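Local coordinates for protein D-glycerate 3-kinase (Cryptococcus neoformans var. grubii serotype A, PDB 6CKG) that probably acts as a D-glycerate 3-kinase, transferring phosphate from ATP to D-glycerate, at residues A[120-133]-A[144-156]. Numbering follows the deposited sequence. Where two conformers were deposited one is given.
With EDO (1,2-ethanediol), chain C.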
ATOM      1  N   LEU A 120      -6.432 -12.929  -5.952  1.00 34.39           N
ATOM      2  CA  LEU A 120      -5.015 -13.148  -6.241  1.00 35.16           C
ATOM      3  C   LEU A 120      -4.137 -12.678  -5.085  1.00 31.96           C
ATOM      4  O   LEU A 120      -3.168 -13.354  -4.722  1.00 31.89           O
ATOM      5  CB  LEU A 120      -4.620 -12.433  -7.538  1.00 27.20           C
ATOM      6  CG  LEU A 120      -3.204 -12.685  -8.060  1.00 26.93           C
ATOM      7  CD1 LEU A 120      -2.975 -14.173  -8.310  1.00 32.98           C
ATOM      8  CD2 LEU A 120      -2.922 -11.888  -9.334  1.00 33.87           C
ATOM      9  N   LEU A 121      -4.444 -11.510  -4.521  1.00 32.82           N
ATOM     10  CA  LEU A 121      -3.755 -11.041  -3.321  1.00 32.36           C
ATOM     11  C   LEU A 121      -3.821 -12.071  -2.203  1.00 30.63           C
ATOM     12  O   LEU A 121      -2.803 -12.405  -1.587  1.00 31.31           O
ATOM     13  CB  LEU A 121      -4.373  -9.722  -2.857  1.00 31.51           C
ATOM     14  CG  LEU A 121      -3.835  -8.490  -3.566  1.00 31.10           C
ATOM     15  CD1 LEU A 121      -4.814  -7.316  -3.441  1.00 27.61           C
ATOM     16  CD2 LEU A 121      -2.476  -8.150  -2.958  1.00 28.00           C
ATOM     17  N   GLU A 122      -5.021 -12.581  -1.920  1.00 30.28           N
ATOM     18  CA  GLU A 122      -5.167 -13.558  -0.851  1.00 34.16           C
ATOM     19  C   GLU A 122      -4.436 -14.851  -1.185  1.00 37.26           C
ATOM     20  O   GLU A 122      -3.756 -15.416  -0.321  1.00 36.33           O
ATOM     21  CB  GLU A 122      -6.643 -13.831  -0.573  1.00 31.97           C
ATOM     22  CG  GLU A 122      -7.371 -12.632  -0.017  1.00 42.93           C
ATOM     23  CD  GLU A 122      -8.794 -12.949   0.380  1.00 53.56           C
ATOM     24  OE1 GLU A 122      -9.059 -14.106   0.778  1.00 61.70           O
ATOM     25  OE2 GLU A 122      -9.645 -12.040   0.282  1.00 54.58           O
ATOM     26  N   GLN A 123      -4.556 -15.327  -2.430  1.00 34.98           N
ATOM     27  CA  GLN A 123      -3.847 -16.539  -2.830  1.00 28.81           C
ATOM     28  C   GLN A 123      -2.337 -16.370  -2.669  1.00 32.81           C
ATOM     29  O   GLN A 123      -1.655 -17.262  -2.153  1.00 31.89           O
ATOM     30  CB  GLN A 123      -4.204 -16.925  -4.281  1.00 29.03           C
ATOM     31  CG  GLN A 123      -3.483 -18.184  -4.790  1.00 40.32           C
ATOM     32  CD  GLN A 123      -3.758 -18.507  -6.271  1.00 55.35           C
ATOM     33  OE1 GLN A 123      -3.863 -17.615  -7.114  1.00 58.07           O
ATOM     34  NE2 GLN A 123      -3.872 -19.796  -6.580  1.00 55.96           N
ATOM     35  N   CYS A 124      -1.793 -15.233  -3.108  1.00 29.75           N
ATOM     36  CA  CYS A 124      -0.342 -15.068  -3.062  1.00 29.90           C
ATOM     37  C   CYS A 124       0.156 -14.919  -1.634  1.00 34.69           C
ATOM     38  O   CYS A 124       1.184 -15.495  -1.266  1.00 32.43           O
ATOM     39  CB  CYS A 124       0.080 -13.869  -3.907  1.00 26.58           C
ATOM     40  SG  CYS A 124      -0.029 -14.275  -5.697  1.00 33.33           S
ATOM     41  N   LEU A 125      -0.567 -14.171  -0.803  1.00 29.23           N
ATOM     42  CA  LEU A 125      -0.115 -14.007   0.573  1.00 35.61           C
ATOM     43  C   LEU A 125      -0.210 -15.321   1.336  1.00 35.57           C
ATOM     44  O   LEU A 125       0.687 -15.654   2.115  1.00 35.84           O
ATOM     45  CB  LEU A 125      -0.915 -12.898   1.258  1.00 31.09           C
ATOM     46  CG  LEU A 125      -0.316 -12.342   2.559  1.00 35.36           C
ATOM     47  CD1 LEU A 125       1.219 -12.331   2.526  1.00 34.80           C
ATOM     48  CD2 LEU A 125      -0.839 -10.936   2.775  1.00 30.96           C
ATOM     49  N   ALA A 126      -1.270 -16.099   1.110  1.00 34.00           N
ATOM     50  CA  ALA A 126      -1.346 -17.405   1.759  1.00 35.45           C
ATOM     51  C   ALA A 126      -0.238 -18.331   1.267  1.00 38.59           C
ATOM     52  O   ALA A 126       0.347 -19.091   2.054  1.00 40.03           O
ATOM     53  CB  ALA A 126      -2.719 -18.035   1.531  1.00 38.14           C
ATOM     54  N   LYS A 127       0.082 -18.266  -0.026  1.00 35.93           N
ATOM     55  CA  LYS A 127       1.178 -19.070  -0.558  1.00 35.88           C
ATOM     56  C   LYS A 127       2.500 -18.698   0.104  1.00 35.38           C
ATOM     57  O   LYS A 127       3.267 -19.576   0.517  1.00 34.88           O
ATOM     58  CB  LYS A 127       1.264 -18.896  -2.077  1.00 34.22           C
ATOM     59  CG  LYS A 127       2.148 -19.934  -2.789  1.00 42.71           C
ATOM     60  CD  LYS A 127       1.537 -21.325  -2.730  1.00 53.86           C
ATOM     61  CE  LYS A 127       2.302 -22.327  -3.591  1.00 62.77           C
ATOM     62  NZ  LYS A 127       2.080 -22.089  -5.044  1.00 69.32           N
ATOM     63  N   LEU A 128       2.799 -17.398   0.191  1.00 29.10           N
ATOM     64  CA  LEU A 128       4.041 -16.989   0.844  1.00 35.41           C
ATOM     65  C   LEU A 128       4.062 -17.418   2.304  1.00 36.98           C
ATOM     66  O   LEU A 128       5.104 -17.843   2.818  1.00 37.31           O
ATOM     67  CB  LEU A 128       4.240 -15.478   0.727  1.00 29.59           C
ATOM     68  CG  LEU A 128       4.533 -14.956  -0.684  1.00 37.16           C
ATOM     69  CD1 LEU A 128       4.415 -13.421  -0.772  1.00 28.53           C
ATOM     70  CD2 LEU A 128       5.896 -15.423  -1.171  1.00 32.94           C
ATOM     71  N   LYS A 129       2.914 -17.347   2.982  1.00 35.43           N
ATOM     72  CA  LYS A 129       2.885 -17.644   4.412  1.00 36.48           C
ATOM     73  C   LYS A 129       3.065 -19.131   4.709  1.00 32.57           C
ATOM     74  O   LYS A 129       3.462 -19.475   5.822  1.00 37.81           O
ATOM     75  CB  LYS A 129       1.591 -17.110   5.028  1.00 33.99           C
ATOM     76  CG  LYS A 129       1.583 -15.583   5.162  1.00 35.96           C
ATOM     77  CD  LYS A 129       0.236 -15.045   5.621  1.00 41.05           C
ATOM     78  CE  LYS A 129      -0.001 -15.259   7.103  1.00 36.21           C
ATOM     79  NZ  LYS A 129       0.429 -14.084   7.919  1.00 38.21           N
ATOM     80  N   SER A 130       2.799 -20.012   3.747  1.00 30.44           N
ATOM     81  CA  SER A 130       3.050 -21.439   3.889  0.57 34.22           C
ATOM     82  C   SER A 130       4.358 -21.870   3.236  1.00 32.88           C
ATOM     83  O   SER A 130       4.644 -23.072   3.171  1.00 33.96           O
ATOM     84  CB  SER A 130       1.891 -22.241   3.293  0.57 39.54           C
ATOM     85  OG  SER A 130       1.875 -22.137   1.879  0.57 41.69           O
ATOM     86  N   ILE A 131       5.163 -20.922   2.752  1.00 33.52           N
ATOM     87  CA  ILE A 131       6.314 -21.299   1.928  1.00 33.78           C
ATOM     88  C   ILE A 131       7.435 -21.976   2.727  1.00 35.27           C
ATOM     89  O   ILE A 131       8.296 -22.638   2.130  1.00 38.26           O
ATOM     90  CB  ILE A 131       6.827 -20.055   1.173  1.00 33.48           C
ATOM     91  CG1 ILE A 131       7.549 -20.453  -0.114  1.00 33.47           C
ATOM     92  CG2 ILE A 131       7.729 -19.197   2.071  1.00 36.26           C
ATOM     93  CD1 ILE A 131       7.688 -19.295  -1.084  1.00 29.40           C
ATOM     94  N   ASN A 132       7.449 -21.861   4.058  1.00 35.78           N
ATOM     95  CA  ASN A 132       8.470 -22.541   4.852  1.00 37.50           C
ATOM     96  C   ASN A 132       8.046 -23.935   5.293  1.00 43.78           C
ATOM     97  O   ASN A 132       8.845 -24.641   5.925  1.00 42.34           O
ATOM     98  CB  ASN A 132       8.838 -21.715   6.091  1.00 33.71           C
ATOM     99  CG  ASN A 132       9.364 -20.345   5.746  1.00 33.96           C
ATOM    100  OD1 ASN A 132       9.908 -20.136   4.665  1.00 33.31           O
ATOM    101  ND2 ASN A 132       9.209 -19.397   6.667  1.00 31.96           N
ATOM    102  N   ASP A 133       6.816 -24.343   4.987  1.00 42.18           N
ATOM    103  CA  ASP A 133       6.325 -25.641   5.427  1.00 46.32           C
ATOM    104  C   ASP A 133       7.128 -26.754   4.780  1.00 48.55           C
ATOM    105  O   ASP A 133       7.473 -26.686   3.596  1.00 51.15           O
ATOM    106  CB  ASP A 133       4.849 -25.815   5.083  1.00 48.70           C
ATOM    107  CG  ASP A 133       3.945 -24.949   5.927  1.00 52.64           C
ATOM    108  OD1 ASP A 133       4.455 -24.198   6.787  1.00 51.08           O
ATOM    109  OD2 ASP A 133       2.717 -25.025   5.720  1.00 55.63           O
ATOM    110  N   ASP A 144       8.141 -27.386  -4.100  1.00 78.88           N
ATOM    111  CA  ASP A 144       7.363 -27.523  -2.870  1.00 81.14           C
ATOM    112  C   ASP A 144       7.288 -26.199  -2.102  1.00 76.82           C
ATOM    113  O   ASP A 144       6.229 -25.818  -1.592  1.00 78.60           O
ATOM    114  CB  ASP A 144       7.964 -28.618  -1.980  1.00 79.59           C
ATOM    115  N   GLN A 145       8.416 -25.496  -2.033  1.00 66.36           N
ATOM    116  CA  GLN A 145       8.487 -24.233  -1.311  1.00 52.90           C
ATOM    117  C   GLN A 145       8.676 -23.067  -2.277  1.00 47.75           C
ATOM    118  O   GLN A 145       9.671 -22.338  -2.193  1.00 38.71           O
ATOM    119  CB  GLN A 145       9.628 -24.274  -0.291  1.00 57.91           C
ATOM    120  CG  GLN A 145       9.574 -25.469   0.653  1.00 61.72           C
ATOM    121  CD  GLN A 145      10.701 -25.454   1.675  1.00 70.65           C
ATOM    122  OE1 GLN A 145      10.680 -24.678   2.633  1.00 71.21           O
ATOM    123  NE2 GLN A 145      11.694 -26.311   1.473  1.00 76.03           N
ATOM    124  N   ARG A 146       7.729 -22.880  -3.198  1.00 48.88           N
ATOM    125  CA  ARG A 146       7.849 -21.871  -4.243  1.00 50.17           C
ATOM    126  C   ARG A 146       6.528 -21.128  -4.380  1.00 50.44           C
ATOM    127  O   ARG A 146       5.467 -21.624  -3.991  1.00 56.76           O
ATOM    128  CB  ARG A 146       8.268 -22.496  -5.588  1.00 51.93           C
ATOM    129  CG  ARG A 146       9.678 -23.108  -5.568  1.00 53.29           C
ATOM    130  CD  ARG A 146      10.057 -23.793  -6.874  1.00 65.50           C
ATOM    131  NE  ARG A 146      10.306 -22.839  -7.952  1.00 75.88           N
ATOM    132  CZ  ARG A 146      10.529 -23.183  -9.219  1.00 86.65           C
ATOM    133  NH1 ARG A 146      10.536 -24.464  -9.579  1.00 86.57           N
ATOM    134  NH2 ARG A 146      10.741 -22.245 -10.134  1.00 90.32           N
ATOM    135  N   ALA A 147       6.614 -19.910  -4.910  1.00 42.30           N
ATOM    136  CA  ALA A 147       5.443 -19.111  -5.229  1.00 37.90           C
ATOM    137  C   ALA A 147       5.752 -18.263  -6.453  1.00 41.29           C
ATOM    138  O   ALA A 147       6.913 -18.046  -6.806  1.00 41.06           O
ATOM    139  CB  ALA A 147       5.023 -18.228  -4.053  1.00 36.94           C
ATOM    140  N   GLN A 148       4.692 -17.821  -7.123  1.00 42.21           N
ATOM    141  CA  GLN A 148       4.793 -16.961  -8.294  0.55 42.76           C
ATOM    142  C   GLN A 148       3.993 -15.695  -8.026  1.00 37.19           C
ATOM    143  O   GLN A 148       2.828 -15.770  -7.625  1.00 39.72           O
ATOM    144  CB  GLN A 148       4.276 -17.665  -9.558  0.55 46.15           C
ATOM    145  CG  GLN A 148       5.106 -18.866 -10.031  0.55 50.99           C
ATOM    146  CD  GLN A 148       4.852 -20.131  -9.224  0.55 52.21           C
ATOM    147  OE1 GLN A 148       3.736 -20.376  -8.760  0.55 51.76           O
ATOM    148  NE2 GLN A 148       5.896 -20.938  -9.044  0.55 49.41           N
ATOM    149  N   LEU A 149       4.619 -14.542  -8.236  1.00 35.28           N
ATOM    150  CA  LEU A 149       3.917 -13.297  -7.975  1.00 29.87           C
ATOM    151  C   LEU A 149       3.679 -12.510  -9.259  1.00 30.28           C
ATOM    152  O   LEU A 149       4.503 -12.540 -10.179  1.00 34.88           O
ATOM    153  CB  LEU A 149       4.700 -12.429  -6.984  1.00 30.21           C
ATOM    154  CG  LEU A 149       5.022 -13.135  -5.662  1.00 32.73           C
ATOM    155  CD1 LEU A 149       5.847 -12.250  -4.754  1.00 23.60           C
ATOM    156  CD2 LEU A 149       3.749 -13.577  -4.954  1.00 37.90           C
ATOM    157  N   PRO A 150       2.562 -11.790  -9.354  1.00 33.72           N
ATOM    158  CA  PRO A 150       2.240 -11.085 -10.597  1.00 32.26           C
ATOM    159  C   PRO A 150       3.052  -9.807 -10.738  1.00 33.23           C
ATOM    160  O   PRO A 150       3.601  -9.270  -9.774  1.00 28.85           O
ATOM    161  CB  PRO A 150       0.746 -10.765 -10.451  1.00 34.08           C
ATOM    162  CG  PRO A 150       0.564 -10.596  -8.966  1.00 30.80           C
ATOM    163  CD  PRO A 150       1.494 -11.654  -8.349  1.00 31.52           C
ATOM    164  N   ILE A 151       3.134  -9.346 -11.980  1.00 33.14           N
ATOM    165  CA  ILE A 151       3.736  -8.070 -12.337  1.00 32.90           C
ATOM    166  C   ILE A 151       2.706  -7.295 -13.139  1.00 30.18           C
ATOM    167  O   ILE A 151       2.095  -7.847 -14.061  1.00 33.13           O
ATOM    168  CB  ILE A 151       5.025  -8.260 -13.156  1.00 33.04           C
ATOM    169  CG1 ILE A 151       6.101  -8.939 -12.304  1.00 34.77           C
ATOM    170  CG2 ILE A 151       5.517  -6.925 -13.709  1.00 35.63           C
ATOM    171  CD1 ILE A 151       7.359  -9.335 -13.083  1.00 34.04           C
ATOM    172  N   TYR A 152       2.519  -6.025 -12.808  1.00 27.11           N
ATOM    173  CA  TYR A 152       1.558  -5.171 -13.501  1.00 27.80           C
ATOM    174  C   TYR A 152       2.310  -4.135 -14.333  1.00 33.28           C
ATOM    175  O   TYR A 152       3.186  -3.430 -13.816  1.00 35.76           O
ATOM    176  CB  TYR A 152       0.612  -4.504 -12.495  1.00 27.33           C
ATOM    177  CG  TYR A 152      -0.555  -3.740 -13.115  1.00 27.44           C
ATOM    178  CD1 TYR A 152      -1.759  -4.389 -13.434  1.00 26.59           C
ATOM    179  CD2 TYR A 152      -0.454  -2.384 -13.365  1.00 27.58           C
ATOM    180  CE1 TYR A 152      -2.837  -3.694 -13.988  1.00 26.86           C
ATOM    181  CE2 TYR A 152      -1.532  -1.669 -13.902  1.00 34.77           C
ATOM    182  CZ  TYR A 152      -2.713  -2.336 -14.216  1.00 31.97           C
ATOM    183  OH  TYR A 152      -3.764  -1.636 -14.740  1.00 27.93           O
ATOM    184  N   ASP A 153       1.983  -4.057 -15.630  1.00 29.89           N
ATOM    185  CA  ASP A 153       2.663  -3.159 -16.563  1.00 30.23           C
ATOM    186  C   ASP A 153       1.729  -1.980 -16.814  1.00 37.37           C
ATOM    187  O   ASP A 153       0.779  -2.073 -17.595  1.00 35.85           O
ATOM    188  CB  ASP A 153       3.050  -3.891 -17.843  1.00 30.72           C
ATOM    189  CG  ASP A 153       3.781  -3.003 -18.842  1.00 31.21           C
ATOM    190  OD1 ASP A 153       3.786  -1.764 -18.695  1.00 33.86           O
ATOM    191  OD2 ASP A 153       4.346  -3.555 -19.796  1.00 37.16           O
ATOM    192  N   LYS A 154       2.019  -0.859 -16.157  1.00 32.32           N
ATOM    193  CA  LYS A 154       1.146   0.304 -16.217  1.00 33.99           C
ATOM    194  C   LYS A 154       1.102   0.945 -17.593  1.00 33.26           C
ATOM    195  O   LYS A 154       0.218   1.766 -17.837  1.00 29.39           O
ATOM    196  CB  LYS A 154       1.593   1.332 -15.179  1.00 32.13           C
ATOM    197  CG  LYS A 154       1.602   0.770 -13.774  1.00 40.34           C
ATOM    198  CD  LYS A 154       1.983   1.817 -12.723  1.00 43.63           C
ATOM    199  CE  LYS A 154       1.583   1.339 -11.326  1.00 43.43           C
ATOM    200  NZ  LYS A 154       2.240   2.138 -10.274  1.00 44.28           N
ATOM    201  N   SER A 155       2.021   0.596 -18.493  1.00 37.10           N
ATOM    202  CA  SER A 155       2.048   1.217 -19.806  1.00 39.75           C
ATOM    203  C   SER A 155       1.089   0.571 -20.798  1.00 41.73           C
ATOM    204  O   SER A 155       0.800   1.181 -21.832  1.00 40.01           O
ATOM    205  CB  SER A 155       3.467   1.176 -20.389  1.00 38.75           C
ATOM    206  OG  SER A 155       3.842  -0.130 -20.801  1.00 37.12           O
ATOM    207  N   LEU A 156       0.597  -0.636 -20.522  1.00 38.01           N
ATOM    208  CA  LEU A 156      -0.224  -1.334 -21.506  1.00 41.28           C
ATOM    209  C   LEU A 156      -1.553  -0.612 -21.712  1.00 28.48           C
ATOM    210  O   LEU A 156      -1.987   0.198 -20.892  1.00 29.93           O
ATOM    211  CB  LEU A 156      -0.456  -2.784 -21.078  1.00 33.27           C
ATOM    212  CG  LEU A 156       0.857  -3.567 -20.973  1.00 30.45           C
ATOM    213  CD1 LEU A 156       0.632  -4.954 -20.371  1.00 32.09           C
ATOM    214  CD2 LEU A 156       1.520  -3.642 -22.327  1.00 30.82           C
TER
HETATM  215  C1  EDO C 401       5.990  -8.866  -7.644  1.00 34.70           C
HETATM  216  O1  EDO C 401       5.786  -8.051  -8.817  1.00 33.34           O
HETATM  217  C2  EDO C 401       4.844  -8.628  -6.665  1.00 34.47           C
HETATM  218  O2  EDO C 401       4.854  -7.249  -6.268  1.00 30.94           O
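P150, whose ring lies against L120, presents its carbonyl O to O1 of a bound 1,2-ethanediol at 2.7 Å; this diol, most likely a crystallisation additive, is also hydrogen-bonded to D86 OD2 and S83 N. L120 CD2 reaches P150 CG at 3.7 Å, the leucine branch and the ring passing side by side and pointing opposite ways. One turn later C124 CB meets L149 CD2 at 3.8 Å, while SG, set beside the backbone N (chi1 -74°), lies near both L149 CD2 and P150 CD. The methyl of A147 is met by K127 CG at 3.6 Å, and by L128 CD2 and I131 CD1, both at 4.1 Å. A bend at chi2 lays the lysine across the strand's edge, with CE 3.3 Å from R146 O. Beyond the helix, I131 swings CG1 anti to its N (chi1 -154°), laying CG1 3.5 Å from Q145 O. Helix 120-129 and strand 146-153 run nearly antiparallel, at 152° with axes 8.2 Å apart; the meeting side chains are largely apolar, and no clear hydrogen bond joins the segments. L128 also touches A80 and M82, so the helix bridges hairpin 146-153/162-171 and edge strand 79-83 of the main sheet, whose 2-3-1-4-5 parallel order is that of the P-loop kinase fold.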